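Local coordinates for protein acetaldehyde dehydrogenase (Acetylating) (Geobacillus thermoglucosidasius, PDB 5J78) that probably catalyses the reversible, coenzyme A-dependent oxidation of acetaldehyde to acetyl-CoA with NAD as the hydride acceptor, as an acetylating aldehyde dehydrogenase, at residues A[244-249]-A[422-427]; A[284-289]-A[370-375]; A[396-401]-A[408-413]. All blocks are in the same frame, centred on the assembly; numbering follows the deposited sequence.

Interaction 1: residues A[244-249]-A[422-427]; sequences VPVYIH and AGTTFG
No ring takes part where Val244 and Val246 meet Thr424; the flat groups of the strand lie farther along it. The backbone N of His249 sits over the centre of one face of the Tyr247 ring, 4.1 Å above its plane, and the Tyr247 hydroxyl lies in plane at the edge of the His249 imidazole. Asp282 binds that hydroxyl, and the ring of Tyr409 meets Tyr247 with the two planes at about 40°.

The contact itself is made by three small branched side chains. Val244 and Thr424 reach toward each other tip to tip, CG1 of the valine lying 4.0 Å from both OG1 and CG2 of Thr424. Val246 instead slides past the threonine in the opposite direction, its CG2 3.8 Å from Thr424 CG2. Strand 244-248 runs inside the seven-stranded parallel sheet of an alpha/beta aldehyde dehydrogenase domain, and here it receives the first turn of helix 424-428. Gly423 is the N-cap residue, and its O accepts the bond from Gly427 N at 2.8 Å.

With chi1 at 56°, Thr424 places OG1 between its backbone N and carbonyl carbon and turns CG2 to the valines. That buried hydroxyl is satisfied by Ala274 O, next to Cys273, which is oxidised to 3-sulfinoalanine in this crystal, while Glu276 takes the backbone N-H of Thr424.

Interaction 2: residues A[284-289]-A[370-375]; sequences SIKEKV and FYIVKG. Unlike the reference sequence in segment 370-375: Ile372 (reference Thr).
Segment 284-289 packs on Phe370 and Ile372 through Lys286 and Val289, after a water-mediated link at its start. There Ser284 N donates to a water at 3.0 Å, and the same water donates to Lys374 O at 2.9 Å, joining the turn before the helix to the loop just after the strand. Ile285 occupies the N-cap position; its O accepts the bond from Val289 N at 3.0 Å, and its side chain rests on Ile248.

Lys286 makes the outer part of the contact with its aliphatic root. CG, set anti to the backbone N (chi1 175°), lies 3.8 Å from Ile372 CD1 where the two chains cross obliquely, and also approaches the edge of the Phe370 ring near CE1. Helix 286-295, which follows strand 276-282 in the chain, packs here on the adjacent strand 367-373, as part of the layer of helices on one face of the parallel sheet in this alpha/beta domain. The lysine chain is bent at chi2 and chi4, and NZ forms a long, weak ion pair with Glu349.

One turn later comes Val289, buried, whose CG1 points at the rim of the Phe370 ring in the ring plane, 3.9 Å from CE2. Val281 of the neighbouring strand touches both Val289 and Phe370, and Ile248 also packs against Val289. Tyr371 and Val373, alternating with the residues in contact, pack instead on helix 376-388.

Interaction 3: residues A[396-401]-A[408-413]; sequences VGIHAE and AYTIDK
Ile398 is extended, with CG1 anti to the backbone N (chi1 172°) and CD1 carried out to Tyr409, whose ring is swung toward the strand by a chi1 of -178°. The two side chains slide past each other in opposite directions: Ile398 CD1 comes within 3.5 Å of Tyr409 CD2, meeting the ring obliquely. The other branch, CG2, crosses Thr410 at about a right angle, methyl to methyl. Beyond the ring, a water lies in its plane at the edge, accepting from Tyr409 OH at 2.7 Å and donating to Gly397 O at 2.7 Å, which ties the phenol to the strand backbone.

Lys413 closes the group. Its CB lies 4.0 Å from Val396 CG2, but the chain then bends back from the strand, placing CE 3.5 Å above one face of the Tyr409 ring, toward its rim. NZ donates to Tyr409 O at 2.6 Å, in the carbonyl plane, and forms a salt bridge with Asp412 OD1 at 3.0 Å; Ser380 OG is a further partner, so several oxygens hold the ammonium.

These contacts fasten Tyr409 and Thr410 of helix 403-410, with the type I turn from Thr410 to Lys413, to strand 395-399, within the beta-alpha-beta crossover that continues into strand 415-420. Helix 376-388 packs beside Tyr409 and Val396, strand 415-420 touches Val396, Ile398 and Thr410, and Lys464 of the second subunit binds Lys413 O.

From the N terminus, strand 244-248 opens the longest loop, which interaction 1 closes only when the chain returns at helix 424-428. Both other contacts form within it, one after the other and without crossing: interaction 2 closes the loop from 284-289 to 370-375, and interaction 3 then closes a short one around helix 403-410. All three use the same parallel sheet. Segment 244-249 joins them, packing against Ile285, Val373 and Gly375 of interaction 2 and pairing with the neighbouring strand of interaction 3, where Tyr247 O and His399 N lie 2.7 Å apart, a probable hydrogen bond. Interactions 2 and 3 do not touch; their nearest atoms are about 7 Å apart.

Interaction 1: residues A[244-249]-A[422-427]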
loop_
_atom_site.group_PDB
_atom_site.type_symbol
_atom_site.label_atom_id
_atom_site.label_comp_id
_atom_site.label_asym_id
_atom_site.label_seq_id
_atom_site.Cartn_x
_atom_site.Cartn_y
_atom_site.Cartn_z
ATOM N N VAL A 244 -6.820 -32.663 -10.081
ATOM C CA VAL A 244 -6.775 -34.005 -9.507
ATOM C C VAL A 244 -6.348 -35.097 -10.487
ATOM O O VAL A 244 -7.037 -35.347 -11.477
ATOM C CB VAL A 244 -8.133 -34.388 -8.946
ATOM C CG1 VAL A 244 -8.112 -35.823 -8.391
ATOM C CG2 VAL A 244 -8.558 -33.386 -7.879
ATOM N N PRO A 245 -5.212 -35.758 -10.198
ATOM C CA PRO A 245 -4.788 -36.907 -10.996
ATOM C C PRO A 245 -5.344 -38.188 -10.416
ATOM O O PRO A 245 -5.384 -38.314 -9.191
ATOM C CB PRO A 245 -3.268 -36.854 -10.890
ATOM C CG PRO A 245 -3.036 -36.326 -9.488
ATOM C CD PRO A 245 -4.157 -35.336 -9.248
ATOM N N VAL A 246 -5.771 -39.115 -11.272
ATOM C CA VAL A 246 -6.311 -40.387 -10.812
ATOM C C VAL A 246 -5.598 -41.535 -11.512
ATOM O O VAL A 246 -5.513 -41.584 -12.745
ATOM C CB VAL A 246 -7.840 -40.479 -11.041
ATOM C CG1 VAL A 246 -8.390 -41.822 -10.553
ATOM C CG2 VAL A 246 -8.530 -39.368 -10.319
ATOM N N TYR A 247 -5.077 -42.449 -10.696
ATOM C CA TYR A 247 -4.314 -43.620 -11.168
ATOM C C TYR A 247 -5.226 -44.831 -11.282
ATOM O O TYR A 247 -5.871 -45.205 -10.302
ATOM C CB TYR A 247 -3.163 -43.909 -10.196
ATOM C CG TYR A 247 -2.289 -45.110 -10.497
ATOM C CD1 TYR A 247 -1.930 -45.443 -11.803
ATOM C CD2 TYR A 247 -1.785 -45.899 -9.458
ATOM C CE1 TYR A 247 -1.112 -46.549 -12.066
ATOM C CE2 TYR A 247 -0.970 -46.996 -9.713
ATOM C CZ TYR A 247 -0.634 -47.313 -11.020
ATOM O OH TYR A 247 0.176 -48.398 -11.268
ATOM N N ILE A 248 -5.304 -45.431 -12.472
ATOM C CA ILE A 248 -5.985 -46.718 -12.620
ATOM C C ILE A 248 -4.901 -47.781 -12.750
ATOM O O ILE A 248 -4.215 -47.875 -13.763
ATOM C CB ILE A 248 -6.950 -46.783 -13.834
ATOM C CG1 ILE A 248 -7.919 -45.596 -13.825
ATOM C CG2 ILE A 248 -7.748 -48.108 -13.805
ATOM C CD1 ILE A 248 -8.825 -45.495 -15.062
ATOM N N HIS A 249 -4.745 -48.556 -11.686
ATOM C CA HIS A 249 -3.748 -49.619 -11.619
ATOM C C HIS A 249 -4.297 -50.880 -12.300
ATOM O O HIS A 249 -5.513 -51.088 -12.327
ATOM C CB HIS A 249 -3.406 -49.884 -10.153
ATOM C CG HIS A 249 -2.509 -51.056 -9.927
ATOM N ND1 HIS A 249 -2.951 -52.220 -9.333
ATOM C CD2 HIS A 249 -1.190 -51.234 -10.175
ATOM C CE1 HIS A 249 -1.947 -53.073 -9.249
ATOM N NE2 HIS A 249 -0.866 -52.497 -9.742
ATOM N N ALA A 422 -13.312 -44.529 -5.560
ATOM C CA ALA A 422 -14.504 -43.696 -5.580
ATOM C C ALA A 422 -14.278 -42.547 -6.545
ATOM O O ALA A 422 -13.151 -42.292 -6.981
ATOM C CB ALA A 422 -14.844 -43.176 -4.174
ATOM N N GLY A 423 -15.348 -41.859 -6.908
ATOM C CA GLY A 423 -15.195 -40.688 -7.747
ATOM C C GLY A 423 -14.608 -39.598 -6.873
ATOM O O GLY A 423 -14.971 -39.468 -5.699
ATOM N N THR A 424 -13.699 -38.808 -7.421
ATOM C CA THR A 424 -12.988 -37.868 -6.580
ATOM C C THR A 424 -13.859 -36.664 -6.243
ATOM O O THR A 424 -13.681 -36.057 -5.180
ATOM C CB THR A 424 -11.675 -37.425 -7.228
ATOM O OG1 THR A 424 -11.920 -36.879 -8.529
ATOM C CG2 THR A 424 -10.725 -38.621 -7.330
ATOM N N THR A 425 -14.805 -36.320 -7.117
ATOM C CA THR A 425 -15.755 -35.251 -6.790
ATOM C C THR A 425 -16.462 -35.595 -5.497
ATOM O O THR A 425 -16.449 -34.818 -4.532
ATOM C CB THR A 425 -16.808 -35.025 -7.888
ATOM O OG1 THR A 425 -16.175 -34.462 -9.036
ATOM C CG2 THR A 425 -17.908 -34.069 -7.409
ATOM N N PHE A 426 -17.066 -36.773 -5.477
ATOM C CA PHE A 426 -17.913 -37.183 -4.357
ATOM C C PHE A 426 -17.099 -37.644 -3.148
ATOM O O PHE A 426 -17.537 -37.500 -1.998
ATOM C CB PHE A 426 -18.862 -38.287 -4.816
ATOM C CG PHE A 426 -19.657 -37.916 -6.031
ATOM C CD1 PHE A 426 -20.378 -36.732 -6.071
ATOM C CD2 PHE A 426 -19.670 -38.747 -7.150
ATOM C CE1 PHE A 426 -21.097 -36.373 -7.209
ATOM C CE2 PHE A 426 -20.396 -38.404 -8.290
ATOM C CZ PHE A 426 -21.107 -37.217 -8.320
ATOM N N GLY A 427 -15.920 -38.198 -3.401
ATOM C CA GLY A 427 -15.033 -38.570 -2.311
ATOM C C GLY A 427 -14.491 -37.339 -1.604
ATOM O O GLY A 427 -14.544 -37.228 -0.384
#

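Interaction 2: residues A[284-289]-A[370-375]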
loop_
_atom_site.group_PDB
_atom_site.type_symbol
_atom_site.label_atom_id
_atom_site.label_comp_id
_atom_site.label_asym_id
_atom_site.label_seq_id
_atom_site.Cartn_x
_atom_site.Cartn_y
_atom_site.Cartn_z
ATOM N N SER A 284 -0.617 -51.958 -19.399
ATOM C CA SER A 284 -1.147 -53.297 -19.510
ATOM C C SER A 284 -2.673 -53.370 -19.627
ATOM O O SER A 284 -3.193 -54.396 -20.060
ATOM C CB SER A 284 -0.698 -54.125 -18.307
ATOM O OG SER A 284 -1.119 -53.532 -17.096
ATOM N N ILE A 285 -3.386 -52.309 -19.240
ATOM C CA ILE A 285 -4.855 -52.303 -19.316
ATOM C C ILE A 285 -5.371 -51.092 -20.094
ATOM O O ILE A 285 -6.562 -50.800 -20.090
ATOM C CB ILE A 285 -5.511 -52.312 -17.922
ATOM C CG1 ILE A 285 -5.052 -51.099 -17.088
ATOM C CG2 ILE A 285 -5.210 -53.626 -17.206
ATOM C CD1 ILE A 285 -6.033 -50.684 -15.992
ATOM N N LYS A 286 -4.464 -50.406 -20.772
ATOM C CA LYS A 286 -4.809 -49.235 -21.561
ATOM C C LYS A 286 -5.985 -49.503 -22.523
ATOM O O LYS A 286 -7.045 -48.862 -22.427
ATOM C CB LYS A 286 -3.574 -48.782 -22.334
ATOM C CG LYS A 286 -3.800 -47.633 -23.303
ATOM C CD LYS A 286 -3.800 -48.117 -24.738
ATOM C CE LYS A 286 -3.453 -46.996 -25.728
ATOM N NZ LYS A 286 -4.581 -46.055 -25.966
ATOM N N GLU A 287 -5.815 -50.473 -23.415
ATOM C CA GLU A 287 -6.811 -50.737 -24.445
ATOM C C GLU A 287 -8.180 -51.072 -23.844
ATOM O O GLU A 287 -9.204 -50.618 -24.362
ATOM C CB GLU A 287 -6.335 -51.870 -25.371
ATOM C CG GLU A 287 -7.419 -52.407 -26.293
ATOM C CD GLU A 287 -6.884 -53.350 -27.374
ATOM O OE1 GLU A 287 -5.650 -53.569 -27.453
ATOM O OE2 GLU A 287 -7.712 -53.867 -28.150
ATOM N N LYS A 288 -8.213 -51.848 -22.760
ATOM C CA LYS A 288 -9.490 -52.129 -22.094
ATOM C C LYS A 288 -10.116 -50.852 -21.511
ATOM O O LYS A 288 -11.336 -50.671 -21.546
ATOM C CB LYS A 288 -9.330 -53.145 -20.967
ATOM C CG LYS A 288 -8.932 -54.542 -21.368
ATOM C CD LYS A 288 -9.399 -55.521 -20.287
ATOM C CE LYS A 288 -8.735 -56.882 -20.401
ATOM N NZ LYS A 288 -7.274 -56.776 -20.133
ATOM N N VAL A 289 -9.275 -49.969 -20.978
ATOM C CA VAL A 289 -9.765 -48.770 -20.302
ATOM C C VAL A 289 -10.365 -47.829 -21.347
ATOM O O VAL A 289 -11.489 -47.334 -21.189
ATOM C CB VAL A 289 -8.623 -48.074 -19.483
ATOM C CG1 VAL A 289 -9.037 -46.710 -19.004
ATOM C CG2 VAL A 289 -8.257 -48.910 -18.272
ATOM N N PHE A 370 -5.470 -38.009 -20.621
ATOM C CA PHE A 370 -5.256 -39.452 -20.527
ATOM C C PHE A 370 -3.777 -39.794 -20.684
ATOM O O PHE A 370 -3.219 -39.653 -21.775
ATOM C CB PHE A 370 -6.076 -40.171 -21.606
ATOM C CG PHE A 370 -6.128 -41.666 -21.452
ATOM C CD1 PHE A 370 -5.144 -42.479 -21.995
ATOM C CD2 PHE A 370 -7.177 -42.263 -20.786
ATOM C CE1 PHE A 370 -5.206 -43.851 -21.859
ATOM C CE2 PHE A 370 -7.239 -43.642 -20.647
ATOM C CZ PHE A 370 -6.258 -44.432 -21.186
ATOM N N TYR A 371 -3.152 -40.245 -19.600
ATOM C CA TYR A 371 -1.720 -40.550 -19.599
ATOM C C TYR A 371 -1.514 -42.036 -19.432
ATOM O O TYR A 371 -2.126 -42.672 -18.564
ATOM C CB TYR A 371 -0.973 -39.817 -18.479
ATOM C CG TYR A 371 -0.912 -38.312 -18.598
ATOM C CD1 TYR A 371 -1.949 -37.517 -18.124
ATOM C CD2 TYR A 371 0.197 -37.686 -19.144
ATOM C CE1 TYR A 371 -1.888 -36.129 -18.215
ATOM C CE2 TYR A 371 0.270 -36.305 -19.237
ATOM C CZ TYR A 371 -0.778 -35.531 -18.771
ATOM O OH TYR A 371 -0.717 -34.157 -18.872
ATOM N N ILE A 372 -0.624 -42.569 -20.263
ATOM C CA ILE A 372 -0.183 -43.962 -20.186
ATOM C C ILE A 372 1.057 -44.067 -19.310
ATOM O O ILE A 372 2.000 -43.296 -19.484
ATOM C CB ILE A 372 0.190 -44.548 -21.575
ATOM C CG1 ILE A 372 -0.634 -43.925 -22.709
ATOM C CG2 ILE A 372 0.057 -46.075 -21.563
ATOM C CD1 ILE A 372 -2.042 -44.290 -22.681
ATOM N N VAL A 373 1.074 -45.025 -18.395
ATOM C CA VAL A 373 2.232 -45.191 -17.521
ATOM C C VAL A 373 2.574 -46.658 -17.450
ATOM O O VAL A 373 1.710 -47.504 -17.676
ATOM C CB VAL A 373 1.982 -44.638 -16.101
ATOM C CG1 VAL A 373 1.526 -43.194 -16.177
ATOM C CG2 VAL A 373 0.972 -45.493 -15.334
ATOM N N LYS A 374 3.829 -46.962 -17.129
ATOM C CA LYS A 374 4.290 -48.351 -17.094
ATOM C C LYS A 374 3.896 -49.021 -15.783
ATOM O O LYS A 374 3.482 -50.188 -15.770
ATOM C CB LYS A 374 5.799 -48.414 -17.301
ATOM C CG LYS A 374 6.246 -48.467 -18.763
ATOM C CD LYS A 374 6.764 -47.116 -19.266
ATOM C CE LYS A 374 8.017 -46.662 -18.507
ATOM N NZ LYS A 374 8.854 -45.696 -19.290
ATOM N N GLY A 375 4.009 -48.277 -14.686
ATOM C CA GLY A 375 3.577 -48.769 -13.393
ATOM C C GLY A 375 3.324 -47.659 -12.384
ATOM O O GLY A 375 3.257 -46.477 -12.732
HETATM O O HOH W 1 1.812 -51.447 -17.795
#

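Interaction 3: residues A[396-401]-A[408-413]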
loop_
_atom_site.group_PDB
_atom_site.type_symbol
_atom_site.label_atom_id
_atom_site.label_comp_id
_atom_site.label_asym_id
_atom_site.label_seq_id
_atom_site.Cartn_x
_atom_site.Cartn_y
_atom_site.Cartn_z
ATOM N N VAL A 396 -6.254 -36.335 -4.583
ATOM C CA VAL A 396 -5.848 -37.327 -5.580
ATOM C C VAL A 396 -6.766 -38.544 -5.518
ATOM O O VAL A 396 -7.505 -38.736 -4.542
ATOM C CB VAL A 396 -4.381 -37.816 -5.382
ATOM C CG1 VAL A 396 -3.388 -36.700 -5.640
ATOM C CG2 VAL A 396 -4.190 -38.386 -4.009
ATOM N N GLY A 397 -6.711 -39.369 -6.562
ATOM C CA GLY A 397 -7.443 -40.621 -6.594
ATOM C C GLY A 397 -6.617 -41.800 -7.088
ATOM O O GLY A 397 -5.620 -41.639 -7.807
ATOM N N ILE A 398 -7.042 -42.993 -6.689
ATOM C CA ILE A 398 -6.491 -44.228 -7.242
ATOM C C ILE A 398 -7.574 -45.302 -7.286
ATOM O O ILE A 398 -8.373 -45.415 -6.350
ATOM C CB ILE A 398 -5.271 -44.744 -6.417
ATOM C CG1 ILE A 398 -4.850 -46.137 -6.894
ATOM C CG2 ILE A 398 -5.600 -44.776 -4.914
ATOM C CD1 ILE A 398 -3.525 -46.629 -6.310
ATOM N N HIS A 399 -7.597 -46.073 -8.379
ATOM C CA HIS A 399 -8.461 -47.252 -8.496
ATOM C C HIS A 399 -7.630 -48.519 -8.550
ATOM O O HIS A 399 -6.790 -48.679 -9.436
ATOM C CB HIS A 399 -9.345 -47.151 -9.734
ATOM C CG HIS A 399 -10.353 -46.056 -9.641
ATOM N ND1 HIS A 399 -11.595 -46.235 -9.067
ATOM C CD2 HIS A 399 -10.289 -44.757 -10.005
ATOM C CE1 HIS A 399 -12.262 -45.095 -9.108
ATOM N NE2 HIS A 399 -11.489 -44.182 -9.669
ATOM N N ALA A 400 -7.886 -49.432 -7.616
ATOM C CA ALA A 400 -7.013 -50.588 -7.452
ATOM C C ALA A 400 -7.608 -51.591 -6.480
ATOM O O ALA A 400 -8.373 -51.221 -5.605
ATOM C CB ALA A 400 -5.633 -50.131 -6.976
ATOM N N GLU A 401 -7.283 -52.874 -6.652
ATOM C CA GLU A 401 -7.694 -53.893 -5.683
ATOM C C GLU A 401 -6.491 -54.475 -4.936
ATOM O O GLU A 401 -6.641 -55.229 -3.974
ATOM C CB GLU A 401 -8.482 -54.998 -6.388
ATOM C CG GLU A 401 -9.784 -54.502 -7.029
ATOM C CD GLU A 401 -10.748 -53.882 -6.021
ATOM O OE1 GLU A 401 -10.673 -54.231 -4.821
ATOM O OE2 GLU A 401 -11.581 -53.041 -6.427
ATOM N N ALA A 408 1.349 -48.252 -0.874
ATOM C CA ALA A 408 2.576 -47.664 -1.430
ATOM C C ALA A 408 2.348 -46.375 -2.242
ATOM O O ALA A 408 3.170 -45.441 -2.213
ATOM C CB ALA A 408 3.277 -48.699 -2.302
ATOM N N TYR A 409 1.242 -46.323 -2.976
ATOM C CA TYR A 409 0.972 -45.186 -3.862
ATOM C C TYR A 409 0.534 -43.953 -3.059
ATOM O O TYR A 409 0.932 -42.827 -3.360
ATOM C CB TYR A 409 -0.114 -45.544 -4.893
ATOM C CG TYR A 409 -0.404 -44.424 -5.869
ATOM C CD1 TYR A 409 0.519 -44.070 -6.832
ATOM C CD2 TYR A 409 -1.595 -43.712 -5.820
ATOM C CE1 TYR A 409 0.273 -43.044 -7.723
ATOM C CE2 TYR A 409 -1.857 -42.687 -6.729
ATOM C CZ TYR A 409 -0.917 -42.364 -7.681
ATOM O OH TYR A 409 -1.145 -41.337 -8.576
ATOM N N THR A 410 -0.270 -44.194 -2.028
ATOM C CA THR A 410 -0.944 -43.131 -1.303
ATOM C C THR A 410 -0.088 -42.436 -0.231
ATOM O O THR A 410 -0.327 -41.269 0.068
ATOM C CB THR A 410 -2.227 -43.660 -0.619
ATOM O OG1 THR A 410 -1.908 -44.761 0.247
ATOM C CG2 THR A 410 -3.260 -44.100 -1.668
ATOM N N ILE A 411 0.909 -43.119 0.325
ATOM C CA ILE A 411 1.583 -42.616 1.531
ATOM C C ILE A 411 2.234 -41.231 1.328
ATOM O O ILE A 411 2.200 -40.400 2.236
ATOM C CB ILE A 411 2.648 -43.615 2.048
ATOM C CG1 ILE A 411 3.277 -43.118 3.374
ATOM C CG2 ILE A 411 3.743 -43.834 0.995
ATOM C CD1 ILE A 411 2.321 -43.070 4.562
ATOM N N ASP A 412 2.780 -40.965 0.141
ATOM C CA ASP A 412 3.526 -39.721 -0.094
ATOM C C ASP A 412 2.850 -38.693 -1.013
ATOM O O ASP A 412 3.518 -37.804 -1.546
ATOM C CB ASP A 412 4.908 -40.055 -0.666
ATOM C CG ASP A 412 4.833 -40.729 -2.036
ATOM O OD1 ASP A 412 3.721 -41.124 -2.455
ATOM O OD2 ASP A 412 5.890 -40.881 -2.690
ATOM N N LYS A 413 1.539 -38.768 -1.180
ATOM C CA LYS A 413 0.864 -37.801 -2.038
ATOM C C LYS A 413 0.483 -36.551 -1.235
ATOM O O LYS A 413 -0.155 -36.663 -0.195
ATOM C CB LYS A 413 -0.369 -38.432 -2.690
ATOM C CG LYS A 413 -0.034 -39.599 -3.624
ATOM C CD LYS A 413 0.819 -39.171 -4.808
ATOM C CE LYS A 413 1.222 -40.370 -5.672
ATOM N NZ LYS A 413 2.221 -41.233 -5.006
HETATM O O HOH W 2 -3.441 -40.104 -8.072
#